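Side-chain contacts in protein BA42 (Bizionia argentinensis, PDB 4OA3), which is of unknown function but binds two calcium ions as a stand-alone TPM domain: residues Ile21-Ala24 with Glu25-Thr28; Gly81-Gly84 with Ile85-Val89; Asp135-Glu138 with Leu139-Ile143. One frame throughout, in Å; residues are numbered along the deposited sequence.

Contact 1 of 3, residues Ile21-Ala24 with Glu25-Thr28. With CA (calcium ion), chain B.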
loop_
_atom_site.group_PDB
_atom_site.type_symbol
_atom_site.label_atom_id
_atom_site.label_comp_id
_atom_site.label_asym_id
_atom_site.label_seq_id
_atom_site.Cartn_x
_atom_site.Cartn_y
_atom_site.Cartn_z
ATOM N N ILE A 21 -5.390 6.645 -2.901
ATOM C CA ILE A 21 -4.797 5.739 -3.870
ATOM C C ILE A 21 -4.941 6.321 -5.271
ATOM O O ILE A 21 -4.003 6.294 -6.067
ATOM C CB ILE A 21 -5.412 4.312 -3.791
ATOM C CG1 ILE A 21 -5.018 3.689 -2.428
ATOM C CG2 ILE A 21 -4.905 3.446 -4.947
ATOM C CD1 ILE A 21 -5.680 2.369 -2.076
ATOM N N ARG A 22 -6.156 6.822 -5.602
ATOM C CA ARG A 22 -6.365 7.386 -6.932
ATOM C C ARG A 22 -5.415 8.547 -7.208
ATOM O O ARG A 22 -4.832 8.616 -8.291
ATOM C CB ARG A 22 -7.810 7.855 -7.075
ATOM C CG ARG A 22 -8.170 8.300 -8.472
ATOM C CD ARG A 22 -9.678 8.415 -8.638
ATOM N NE ARG A 22 -10.341 7.142 -8.353
ATOM C CZ ARG A 22 -10.388 6.091 -9.171
ATOM N NH1 ARG A 22 -9.829 6.144 -10.375
ATOM N NH2 ARG A 22 -11.010 4.986 -8.799
ATOM N N ASP A 23 -5.194 9.384 -6.229
ATOM C CA ASP A 23 -4.282 10.526 -6.380
ATOM C C ASP A 23 -2.842 10.062 -6.503
ATOM O O ASP A 23 -2.109 10.538 -7.375
ATOM C CB ASP A 23 -4.425 11.504 -5.200
ATOM C CG ASP A 23 -5.735 12.262 -5.152
ATOM O OD1 ASP A 23 -6.322 12.496 -6.228
ATOM O OD2 ASP A 23 -6.140 12.681 -4.039
ATOM N N ALA A 24 -2.427 9.085 -5.676
ATOM C CA ALA A 24 -1.074 8.555 -5.758
ATOM C C ALA A 24 -0.772 7.941 -7.120
ATOM O O ALA A 24 0.319 8.080 -7.649
ATOM C CB ALA A 24 -0.869 7.513 -4.671
ATOM N N GLU A 25 -1.761 7.236 -7.708
ATOM C CA GLU A 25 -1.587 6.602 -8.994
ATOM C C GLU A 25 -1.616 7.575 -10.183
ATOM O O GLU A 25 -1.446 7.137 -11.322
ATOM C CB GLU A 25 -2.638 5.479 -9.174
ATOM C CG GLU A 25 -2.393 4.306 -8.228
ATOM C CD GLU A 25 -3.295 3.111 -8.461
ATOM O OE1 GLU A 25 -4.178 3.195 -9.353
ATOM O OE2 GLU A 25 -3.137 2.085 -7.753
ATOM N N LYS A 26 -1.760 8.875 -9.928
ATOM C CA LYS A 26 -1.561 9.886 -10.981
ATOM C C LYS A 26 -0.093 10.379 -10.936
ATOM O O LYS A 26 0.299 11.154 -11.804
ATOM C CB LYS A 26 -2.497 11.064 -10.789
ATOM C CG LYS A 26 -3.963 10.739 -10.974
ATOM C CD LYS A 26 -4.794 11.964 -10.637
ATOM C CE LYS A 26 -6.264 11.677 -10.648
ATOM N NZ LYS A 26 -7.022 12.660 -9.824
ATOM N N ASN A 27 0.699 9.983 -9.918
ATOM C CA ASN A 27 2.112 10.380 -9.790
ATOM C C ASN A 27 3.063 9.294 -10.226
ATOM O O ASN A 27 4.252 9.555 -10.462
ATOM C CB ASN A 27 2.430 10.707 -8.334
ATOM C CG ASN A 27 1.713 11.916 -7.829
ATOM O OD1 ASN A 27 1.467 12.872 -8.573
ATOM N ND2 ASN A 27 1.458 11.966 -6.531
ATOM N N THR A 28 2.571 8.078 -10.337
ATOM C CA THR A 28 3.418 6.933 -10.691
ATOM C C THR A 28 2.637 5.912 -11.494
ATOM O O THR A 28 1.411 5.906 -11.420
ATOM C CB THR A 28 3.921 6.254 -9.389
ATOM O OG1 THR A 28 4.775 5.156 -9.705
ATOM C CG2 THR A 28 2.757 5.754 -8.494
HETATM CA CA CA B . -5.066 0.955 -8.935
HETATM O O HOH W 1 -4.625 -0.354 -6.973
#
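I21 and E25 run side by side at the C-terminal end of helix 11-24, one helical turn apart. Start at E25 CB: it lies against the carbonyl oxygen of I21, and E25 CG comes closer still, 3.3 Å from I21 O. That same oxygen takes E25 N at 2.9 Å, the last turn's backbone bond. With E25 CG beside its own backbone N (chi1 -68°) and the chain extended from there, the carboxylate is carried past the I21 methyl: E25 OE2 sits 3.6 Å from I21 CG2. At the tip both oxygens hold one calcium, E25 OE2 at 2.5 Å from the metal, so the chelate fixes the carboxylate's rotation. E25 OE2 also accepts from I32 N.

Beyond E25 the helix unwinds. K26 N reaches D23 O at 3.1 Å and N27 N reaches A24 O at 3.0 Å, each donor well above the carbonyl plane. On the solvent side K26 NZ leans toward D23 OD1, a long salt bridge of 3.7 Å. A24 and I21 turn to I118 of helix 110-128. Here a helix end hands a bidentate glutamate to the calcium site of the TPM domain, completed by E31, D137, L139, N141 and water 1.

Contact 2 of 3, residues Gly81-Gly84 with Ile85-Val89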
loop_
_atom_site.group_PDB
_atom_site.type_symbol
_atom_site.label_atom_id
_atom_site.label_comp_id
_atom_site.label_asym_id
_atom_site.label_seq_id
_atom_site.Cartn_x
_atom_site.Cartn_y
_atom_site.Cartn_z
ATOM N N GLY A 81 6.296 -4.820 -1.809
ATOM C CA GLY A 81 6.367 -4.454 -3.205
ATOM C C GLY A 81 6.745 -5.653 -4.062
ATOM O O GLY A 81 7.434 -6.574 -3.601
ATOM N N ASP A 82 6.311 -5.631 -5.323
ATOM C CA ASP A 82 6.585 -6.697 -6.288
ATOM C C ASP A 82 8.031 -6.606 -6.791
ATOM O O ASP A 82 8.746 -5.641 -6.498
ATOM C CB ASP A 82 5.581 -6.664 -7.432
ATOM C CG ASP A 82 5.377 -7.975 -8.173
ATOM O OD1 ASP A 82 6.039 -8.993 -7.795
ATOM O OD2 ASP A 82 4.617 -7.982 -9.151
ATOM N N LYS A 83 8.446 -7.630 -7.545
ATOM C CA LYS A 83 9.815 -7.772 -8.022
ATOM C C LYS A 83 10.358 -6.595 -8.805
ATOM O O LYS A 83 11.544 -6.300 -8.690
ATOM C CB LYS A 83 9.966 -9.054 -8.850
ATOM C CG LYS A 83 11.422 -9.405 -9.133
ATOM C CD LYS A 83 11.558 -10.760 -9.800
ATOM C CE LYS A 83 12.985 -11.050 -10.226
ATOM N NZ LYS A 83 13.101 -11.180 -11.705
ATOM N N GLY A 84 9.524 -5.935 -9.597
ATOM C CA GLY A 84 9.953 -4.786 -10.385
ATOM C C GLY A 84 10.495 -3.686 -9.507
ATOM O O GLY A 84 11.488 -3.022 -9.843
ATOM N N ILE A 85 9.878 -3.492 -8.339
ATOM C CA ILE A 85 10.343 -2.523 -7.375
ATOM C C ILE A 85 11.633 -3.004 -6.737
ATOM O O ILE A 85 12.626 -2.282 -6.687
ATOM C CB ILE A 85 9.236 -2.257 -6.308
ATOM C CG1 ILE A 85 8.034 -1.557 -6.991
ATOM C CG2 ILE A 85 9.784 -1.394 -5.149
ATOM C CD1 ILE A 85 6.716 -1.675 -6.256
ATOM N N ASN A 86 11.622 -4.220 -6.203
ATOM C CA ASN A 86 12.786 -4.706 -5.476
ATOM C C ASN A 86 14.058 -4.789 -6.342
ATOM O O ASN A 86 15.159 -4.627 -5.806
ATOM C CB ASN A 86 12.468 -6.050 -4.854
ATOM C CG ASN A 86 11.347 -5.996 -3.836
ATOM O OD1 ASN A 86 11.126 -4.982 -3.171
ATOM N ND2 ASN A 86 10.592 -7.074 -3.711
ATOM N N ASP A 87 13.917 -5.004 -7.656
ATOM C CA ASP A 87 15.074 -5.097 -8.566
ATOM C C ASP A 87 15.797 -3.759 -8.736
ATOM O O ASP A 87 16.955 -3.761 -9.167
ATOM C CB ASP A 87 14.643 -5.519 -9.982
ATOM C CG ASP A 87 14.264 -6.978 -10.199
ATOM O OD1 ASP A 87 14.596 -7.820 -9.329
ATOM O OD2 ASP A 87 13.716 -7.292 -11.285
ATOM N N VAL A 88 15.125 -2.627 -8.492
ATOM C CA VAL A 88 15.732 -1.299 -8.736
ATOM C C VAL A 88 15.932 -0.369 -7.554
ATOM O O VAL A 88 16.776 0.518 -7.640
ATOM C CB VAL A 88 14.998 -0.566 -9.883
ATOM C CG1 VAL A 88 15.022 -1.393 -11.157
ATOM C CG2 VAL A 88 13.560 -0.161 -9.499
ATOM N N VAL A 89 15.140 -0.489 -6.501
ATOM C CA VAL A 89 15.213 0.421 -5.377
ATOM C C VAL A 89 16.308 0.065 -4.394
ATOM O O VAL A 89 16.713 -1.091 -4.308
ATOM C CB VAL A 89 13.846 0.590 -4.664
ATOM C CG1 VAL A 89 12.753 0.997 -5.650
ATOM C CG2 VAL A 89 13.454 -0.635 -3.847
HETATM O O HOH W 2 9.214 -3.917 -1.590
HETATM O O HOH W 3 8.632 -7.432 -1.326
#
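The N86 amide stands with one face over D82 O, which lies 3.7 Å from N86 CG, while its polar edges go to G81. N86 ND2 meets G81 O directly but obliquely, a weak bond of 3.2 Å. Two waters bridge the same pair: water 3 joins N86 ND2 to G81 O, and water 2 donates to N86 OD1 at 2.7 Å and accepts weakly from G81 N. This is the first turn of the short helix 83-86, which follows edge strand 76-81, with D82 at the N-cap position. D82 makes no capping bond with its carboxylate, although D82 OD1 accepts from the neighbouring K83 N.

The second flat group, the D87 carboxylate, has K83 O against one face, 3.2 Å from D87 CG. K83 CG touches the same face farther out. From there the lysine chain bends at its last torsion (chi4 -116°), bringing K83 NZ round to the edge, 4.0 Å from D87 OD2 in a long salt bridge on the exposed side.

Backbone bonds close the turn: N86 N to D82 O and D87 N to K83 O. I85 turns inward to L125, F93 and F129, its CD1 resting 4.1 Å from G81 CA. Past the turn, I85 O is gripped twice, by V88 N and V89 N, each at 3.1 Å.

Contact 3 of 3, residues Asp135-Glu138 with Leu139-Ile143. With CA (calcium ion), chain C; CA (calcium ion), chain B.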
loop_
_atom_site.group_PDB
_atom_site.type_symbol
_atom_site.label_atom_id
_atom_site.label_comp_id
_atom_site.label_asym_id
_atom_site.label_seq_id
_atom_site.Cartn_x
_atom_site.Cartn_y
_atom_site.Cartn_z
ATOM N N ASP A 135 -1.539 5.634 -18.955
ATOM C CA ASP A 135 -1.564 4.796 -17.767
ATOM C C ASP A 135 -2.847 4.001 -17.723
ATOM O O ASP A 135 -3.915 4.541 -18.005
ATOM C CB ASP A 135 -1.519 5.650 -16.488
ATOM C CG ASP A 135 -1.581 4.798 -15.227
ATOM O OD1 ASP A 135 -0.528 4.284 -14.817
ATOM O OD2 ASP A 135 -2.681 4.672 -14.660
ATOM N N ILE A 136 -2.739 2.745 -17.316
ATOM C CA ILE A 136 -3.867 1.841 -17.115
ATOM C C ILE A 136 -4.033 1.713 -15.584
ATOM O O ILE A 136 -3.023 1.607 -14.883
ATOM C CB ILE A 136 -3.535 0.477 -17.747
ATOM C CG1 ILE A 136 -3.380 0.607 -19.291
ATOM C CG2 ILE A 136 -4.602 -0.586 -17.361
ATOM C CD1 ILE A 136 -2.957 -0.621 -19.951
ATOM N N ASP A 137 -5.278 1.685 -15.076
ATOM C CA ASP A 137 -5.515 1.432 -13.645
ATOM C C ASP A 137 -5.557 -0.107 -13.554
ATOM O O ASP A 137 -6.575 -0.746 -13.823
ATOM C CB ASP A 137 -6.809 2.100 -13.185
ATOM C CG ASP A 137 -6.969 2.145 -11.681
ATOM O OD1 ASP A 137 -6.248 1.393 -10.976
ATOM O OD2 ASP A 137 -7.815 2.927 -11.204
ATOM N N GLU A 138 -4.380 -0.699 -13.363
ATOM C CA GLU A 138 -4.174 -2.144 -13.452
ATOM C C GLU A 138 -4.757 -2.962 -12.330
ATOM O O GLU A 138 -5.203 -4.084 -12.569
ATOM C CB GLU A 138 -2.676 -2.428 -13.605
ATOM C CG GLU A 138 -2.075 -1.878 -14.893
ATOM C CD GLU A 138 -0.573 -2.025 -14.981
ATOM O OE1 GLU A 138 0.127 -1.372 -14.179
ATOM O OE2 GLU A 138 -0.092 -2.739 -15.892
ATOM N N LEU A 139 -4.755 -2.424 -11.116
ATOM C CA LEU A 139 -5.278 -3.107 -9.948
ATOM C C LEU A 139 -6.390 -2.280 -9.348
ATOM O O LEU A 139 -6.289 -1.062 -9.305
ATOM C CB LEU A 139 -4.202 -3.296 -8.877
ATOM C CG LEU A 139 -2.927 -4.029 -9.324
ATOM C CD1 LEU A 139 -1.926 -4.127 -8.168
ATOM C CD2 LEU A 139 -3.215 -5.409 -9.883
ATOM N N PRO A 140 -7.461 -2.909 -8.820
ATOM C CA PRO A 140 -8.499 -2.134 -8.152
ATOM C C PRO A 140 -7.991 -1.363 -6.937
ATOM O O PRO A 140 -6.982 -1.750 -6.316
ATOM C CB PRO A 140 -9.551 -3.178 -7.757
ATOM C CG PRO A 140 -8.910 -4.424 -7.831
ATOM C CD PRO A 140 -7.720 -4.351 -8.744
ATOM N N ASN A 141 -8.622 -0.228 -6.657
ATOM C CA ASN A 141 -8.206 0.624 -5.546
ATOM C C ASN A 141 -8.979 0.281 -4.274
ATOM O O ASN A 141 -8.670 0.833 -3.233
ATOM C CB ASN A 141 -8.387 2.074 -5.900
ATOM C CG ASN A 141 -7.578 2.527 -7.093
ATOM O OD1 ASN A 141 -6.658 1.869 -7.574
ATOM N ND2 ASN A 141 -7.871 3.771 -7.506
ATOM N N THR A 142 -9.908 -0.678 -4.370
ATOM C CA THR A 142 -10.715 -1.188 -3.247
ATOM C C THR A 142 -9.834 -1.620 -2.106
ATOM O O THR A 142 -8.845 -2.327 -2.351
ATOM C CB THR A 142 -11.428 -2.496 -3.712
ATOM O OG1 THR A 142 -11.898 -2.365 -5.026
ATOM C CG2 THR A 142 -12.576 -2.929 -2.828
ATOM N N ILE A 143 -10.269 -1.384 -0.861
ATOM C CA ILE A 143 -9.546 -1.903 0.295
ATOM C C ILE A 143 -9.958 -3.370 0.415
ATOM O O ILE A 143 -11.160 -3.696 0.441
ATOM C CB ILE A 143 -9.879 -1.119 1.575
ATOM C CG1 ILE A 143 -9.447 0.358 1.397
ATOM C CG2 ILE A 143 -9.176 -1.749 2.824
ATOM C CD1 ILE A 143 -9.628 1.181 2.604
HETATM CA CA CA C . -1.829 2.865 -13.253
HETATM CA CA CA B . -5.066 0.955 -8.935
HETATM O O HOH W 4 -6.367 4.826 -9.743
HETATM O O HOH W 5 -9.521 1.427 -9.337
HETATM O O HOH W 6 0.020 1.402 -13.905
HETATM O O HOH W 1 -4.625 -0.354 -6.973
HETATM O O HOH W 7 -0.544 3.886 -11.530
HETATM O O HOH W 8 -3.831 3.766 -12.096
#
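D137, L139 and N141 close on one calcium: D137 OD1 and L139 O each bind it at 2.4 Å, N141 OD1 at 2.3 Å. The segment is a two-calcium loop between helix 110-128 and strand 144-145, its alternate residues facing this metal, while D135 and I136 serve the second. The cation draws acceptors together, leaving D137 OD1 only 3.0 Å from L139 O. E25 and E31 complete this first shell with water 1. At the second calcium D135 chelates with both oxygens, I136 O adds a backbone ligand, three waters fill in, and E31 bridges to it from the first.

One step out, D137 is the centre of an inverse gamma turn. Its CG stands anti to the backbone N (chi1 -167°), which swings the carboxylate forward to the metal. D137 OD1 alone coordinates; D137 OD2 takes protons from waters 4 and 5. Water 4 in turn accepts from N141 ND2 at 2.9 Å, tying the two groups together; the carboxylate and amide planes lie 39° apart.

Farther out, E138 N donates to E31 OE2 and E138 OE2 accepts from K61 N. L139 lays its CD2 3.6 Å from E138 O and packs on M57 and T60. With an alanine in its place the isobutyl end is gone, which would probably leave a gap against M57 and T60 and hold the calcium-binding carbonyl less firmly from behind. P140 contributes through its backbone: P140 O takes a proton from the calcium-bound water 1 at 2.8 Å.

In the fold
Along the chain the three contacts come in series, each where a helix or loop leads into or out of a strand of the mixed sheet. Contacts 1 and 3 meet: their centres are 10 Å apart, and the end of helix 11-24 and the loop before strand 144-145 share one calcium and water 1. The metal thus joins regions more than a hundred residues apart in sequence, with E31 at the start of strand 31-37 linking both ions. Contact 2 stands apart, its centre 18 Å from each of the others, where edge strand 76-81 ends and helix 83-86 begins. Contacts 1 and 2 nevertheless both rest on helix 110-128, where T28 and I85 each touch L125.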